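Local structure of choline kinase (Streptococcus pneumoniae, 4R78) at residues E151-K154 / K155-L159; Y166-Y169 / E170-N174. The protein probably catalyses the phosphorylation of choline at the expense of ATP, in a protein kinase-like fold that holds AMP in the crystal. All coordinates share one frame; numbering follows the deposited sequence.

Overall arrangement
Both contacts are local, each within a few turns of one chain, and they follow in series: interaction 1 lies on helix 149-159, interaction 2 on the loop that follows and on the start of helix 169-177. Their centres are about 15 Å apart, on the same side of the chain's centre, in the helical part of the protein kinase-like fold. The two helices meet through Glu157, whose OE2 takes a hydrogen bond from Tyr169 OH and forms a salt bridge with Arg173 NE. Helix 257-280 packs against residues of both contacts. The side chain of Tyr156 lies about 13 Å from the bound AMP; the pair joins helices 149-159 and 169-177, away from the nucleotide site.

Interaction 1: E151-K154 / K155-L159; sequences EEIK and KYESL
The N-H groups of Lys155 to Ser158 bond to the carbonyls of Glu151 to Lys154 in four consecutive i to i+4 bonds, and the straightest, Tyr156 N to Glu152 O, measures 3.2 Å with 166° at the hydrogen. Beside it the side chains of Glu152 and Tyr156 lie next to each other and point the same way, Glu152 CG 3.9 Å from Tyr156 CE2, with carboxylate and ring planes 74° apart. A bend at chi2 (87°) swings the Glu152 carboxylate crosswise to the helix axis, between Tyr156 OH and Lys155 NZ, where two waters hold it. One water, in the plane of the Tyr156 ring at its edge, bridges Glu152 OE1 and Tyr156 OH; the other donates to OE2 at 2.7 Å and accepts from Lys155 NZ, linking charges whose direct separation is 4.6 Å. This is one face of helix 149-159 in the kinase-like fold, with Tyr156 and Ile153 packed on Leu273 of helix 257-280. Further round, Glu157 runs alongside Ile153, pointing the same way. Its CG sits 3.3 Å from Ile153 O, and its carboxyl carbon CD lies 3.9 Å from Ile153 CG2. The Glu157 carboxylate goes on to Tyr169 and Arg173, while Lys155 NZ also reaches Lys73 O weakly.

Interaction 2: Y166-Y169 / E170-N174; sequences YANY and ESVRN
This is a helix start: a surface contact in which Asn168, at the N-cap position, and Tyr169 meet the first turn of helix 169-177, after the loop that leaves helix 149-159. Asn168 makes no capping bond with its side chain; water stands between instead. One water donates to Asn168 OD1 and accepts from Ser171 N at 3.0 Å, so the amide oxygen reaches a first-turn N-H through solvent. Another accepts from Asn168 ND2 and makes a weak bond with Ser171 OG. The amide lies against the serine methylene, ND2 3.6 Å from Ser171 CB, brought there because CG is anti to the backbone N (chi1 -161°). The main chain of the cap residue does bond directly: Val172 N reaches Asn168 O, and Val172 CG2 rests 3.4 Å from the same oxygen. The buried Val172 side chain also packs on Tyr293 and Val297 of helix 288-303, and Ala167 O takes a bond from Tyr293 OH, tying the turn to that helix.

One residue on, Arg173 N bonds to Tyr169 O at 2.7 Å. The same pair meets through side chains that run across each other at a slant. Arg173 CB stands over one face of the Tyr169 ring in a CH-pi contact, 4.3 Å from the centroid and 13° off the ring normal. The guanidinium plane is turned 63° from the ring, and Tyr169 CE2 comes up to its edge. The polar ends of both residues converge on Glu157 of the preceding helix. Short of that end, the arginine chain is extended, and its CD lies 3.8 Å from Tyr169 CE2.

Interaction 1: E151-K154 / K155-L159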
# COMPACT_ATOMS: atom_id res chain seq x y z
N GLU A 151 -3.42 10.73 12.93
CA GLU A 151 -3.30 9.65 13.90
C GLU A 151 -2.23 8.64 13.47
O GLU A 151 -1.51 8.08 14.31
CB GLU A 151 -4.63 8.92 14.08
CG GLU A 151 -5.69 9.68 14.88
CD GLU A 151 -6.99 8.90 15.02
OE1 GLU A 151 -8.06 9.53 15.13
OE2 GLU A 151 -6.94 7.65 15.01
N GLU A 152 -2.12 8.41 12.16
CA GLU A 152 -1.12 7.48 11.63
C GLU A 152 0.30 7.94 11.93
O GLU A 152 1.14 7.14 12.34
CB GLU A 152 -1.31 7.28 10.12
CG GLU A 152 -0.56 6.08 9.55
CD GLU A 152 -1.34 4.77 9.64
OE1 GLU A 152 -0.94 3.80 8.96
OE2 GLU A 152 -2.36 4.70 10.37
N ILE A 153 0.56 9.23 11.75
CA ILE A 153 1.84 9.82 12.14
C ILE A 153 2.15 9.50 13.61
O ILE A 153 3.25 9.05 13.92
CB ILE A 153 1.86 11.35 11.89
CG1 ILE A 153 1.86 11.64 10.39
CG2 ILE A 153 3.07 12.01 12.57
CD1 ILE A 153 1.39 13.04 10.01
N LYS A 154 1.18 9.72 14.49
CA LYS A 154 1.37 9.47 15.92
C LYS A 154 1.64 8.01 16.25
O LYS A 154 2.41 7.71 17.17
CB LYS A 154 0.17 9.98 16.73
CG LYS A 154 -0.01 11.49 16.69
CD LYS A 154 -1.16 11.93 17.56
CE LYS A 154 -1.37 13.44 17.46
NZ LYS A 154 -2.37 13.91 18.46
N LYS A 155 1.03 7.10 15.49
CA LYS A 155 1.26 5.67 15.68
C LYS A 155 2.73 5.30 15.44
O LYS A 155 3.33 4.59 16.25
CB LYS A 155 0.35 4.83 14.79
CG LYS A 155 -1.11 4.86 15.19
CD LYS A 155 -1.91 3.83 14.40
CE LYS A 155 -3.31 3.66 14.95
NZ LYS A 155 -4.14 2.76 14.09
N TYR A 156 3.30 5.79 14.34
CA TYR A 156 4.71 5.56 14.05
C TYR A 156 5.62 6.22 15.09
O TYR A 156 6.62 5.63 15.50
CB TYR A 156 5.08 6.01 12.63
CG TYR A 156 4.58 5.06 11.57
CD1 TYR A 156 5.18 3.81 11.39
CD2 TYR A 156 3.49 5.39 10.76
CE1 TYR A 156 4.72 2.92 10.42
CE2 TYR A 156 3.03 4.51 9.79
CZ TYR A 156 3.64 3.28 9.62
OH TYR A 156 3.18 2.40 8.67
N GLU A 157 5.26 7.43 15.52
CA GLU A 157 6.04 8.14 16.53
C GLU A 157 6.12 7.36 17.84
O GLU A 157 7.15 7.38 18.51
CB GLU A 157 5.47 9.54 16.77
CG GLU A 157 5.72 10.50 15.62
CD GLU A 157 5.14 11.87 15.86
OE1 GLU A 157 4.07 11.97 16.49
OE2 GLU A 157 5.76 12.86 15.41
N SER A 158 5.03 6.69 18.19
CA SER A 158 5.00 5.85 19.38
C SER A 158 5.90 4.62 19.25
O SER A 158 6.58 4.24 20.20
CB SER A 158 3.56 5.41 19.69
OG SER A 158 3.50 4.63 20.87
N LEU A 159 5.91 4.02 18.07
CA LEU A 159 6.67 2.79 17.83
C LEU A 159 8.17 3.02 17.67
O LEU A 159 8.97 2.14 18.01
CB LEU A 159 6.10 2.04 16.62
CG LEU A 159 4.74 1.39 16.85
CD1 LEU A 159 4.00 1.17 15.53
CD2 LEU A 159 4.87 0.08 17.62
O HOH W 1 1.19 3.45 7.26
O HOH W 2 -3.31 2.40 11.44

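Interaction 2: Y166-Y169 / E170-N174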
# COMPACT_ATOMS: atom_id res chain seq x y z
N TYR A 166 15.34 12.73 11.32
CA TYR A 166 15.14 13.70 10.24
C TYR A 166 15.34 15.13 10.74
O TYR A 166 15.02 15.45 11.88
CB TYR A 166 13.75 13.54 9.61
CG TYR A 166 13.52 12.17 9.00
CD1 TYR A 166 14.46 11.60 8.14
CD2 TYR A 166 12.36 11.44 9.29
CE1 TYR A 166 14.26 10.35 7.59
CE2 TYR A 166 12.15 10.18 8.74
CZ TYR A 166 13.11 9.64 7.89
OH TYR A 166 12.92 8.40 7.32
N ALA A 167 15.89 15.97 9.87
CA ALA A 167 16.27 17.34 10.21
C ALA A 167 15.07 18.26 10.41
O ALA A 167 14.09 18.21 9.66
CB ALA A 167 17.18 17.90 9.14
N ASN A 168 15.16 19.12 11.43
CA ASN A 168 14.18 20.18 11.66
C ASN A 168 12.77 19.61 11.90
O ASN A 168 11.78 20.19 11.46
CB ASN A 168 14.18 21.17 10.49
CG ASN A 168 13.55 22.50 10.83
OD1 ASN A 168 13.64 22.96 11.97
ND2 ASN A 168 12.91 23.12 9.85
N TYR A 169 12.70 18.50 12.63
CA TYR A 169 11.44 17.76 12.74
C TYR A 169 10.27 18.52 13.36
O TYR A 169 9.15 18.43 12.86
CB TYR A 169 11.65 16.40 13.43
CG TYR A 169 10.42 15.51 13.35
CD1 TYR A 169 9.96 15.03 12.12
CD2 TYR A 169 9.71 15.15 14.50
CE1 TYR A 169 8.83 14.22 12.04
CE2 TYR A 169 8.58 14.34 14.42
CZ TYR A 169 8.15 13.88 13.19
OH TYR A 169 7.03 13.07 13.10
N GLU A 170 10.50 19.25 14.44
CA GLU A 170 9.40 19.97 15.08
C GLU A 170 8.71 20.97 14.14
O GLU A 170 7.48 20.97 14.03
CB GLU A 170 9.84 20.63 16.39
CG GLU A 170 9.99 19.65 17.54
CD GLU A 170 8.72 18.85 17.82
OE1 GLU A 170 8.80 17.61 17.82
OE2 GLU A 170 7.65 19.47 18.02
N SER A 171 9.49 21.78 13.44
CA SER A 171 8.93 22.72 12.46
C SER A 171 8.20 22.02 11.30
O SER A 171 7.15 22.47 10.86
CB SER A 171 10.01 23.65 11.91
OG SER A 171 10.43 24.57 12.91
N VAL A 172 8.77 20.92 10.81
CA VAL A 172 8.13 20.16 9.74
C VAL A 172 6.83 19.52 10.23
O VAL A 172 5.78 19.64 9.59
CB VAL A 172 9.10 19.12 9.12
CG1 VAL A 172 8.38 18.22 8.13
CG2 VAL A 172 10.27 19.83 8.43
N ARG A 173 6.90 18.87 11.39
CA ARG A 173 5.75 18.22 12.01
C ARG A 173 4.58 19.19 12.18
O ARG A 173 3.46 18.89 11.78
CB ARG A 173 6.16 17.63 13.37
CG ARG A 173 5.11 16.77 14.03
CD ARG A 173 5.57 16.35 15.42
NE ARG A 173 4.69 15.32 15.97
CZ ARG A 173 3.63 15.56 16.73
NH1 ARG A 173 3.29 16.81 17.04
NH2 ARG A 173 2.89 14.55 17.17
N ASN A 174 4.86 20.35 12.77
CA ASN A 174 3.81 21.34 13.00
C ASN A 174 3.19 21.84 11.70
O ASN A 174 1.98 22.06 11.62
CB ASN A 174 4.32 22.50 13.85
CG ASN A 174 4.69 22.08 15.27
OD1 ASN A 174 5.58 22.66 15.88
ND2 ASN A 174 4.01 21.06 15.80
O HOH W 3 12.29 22.13 14.31
O HOH W 4 11.97 25.87 10.45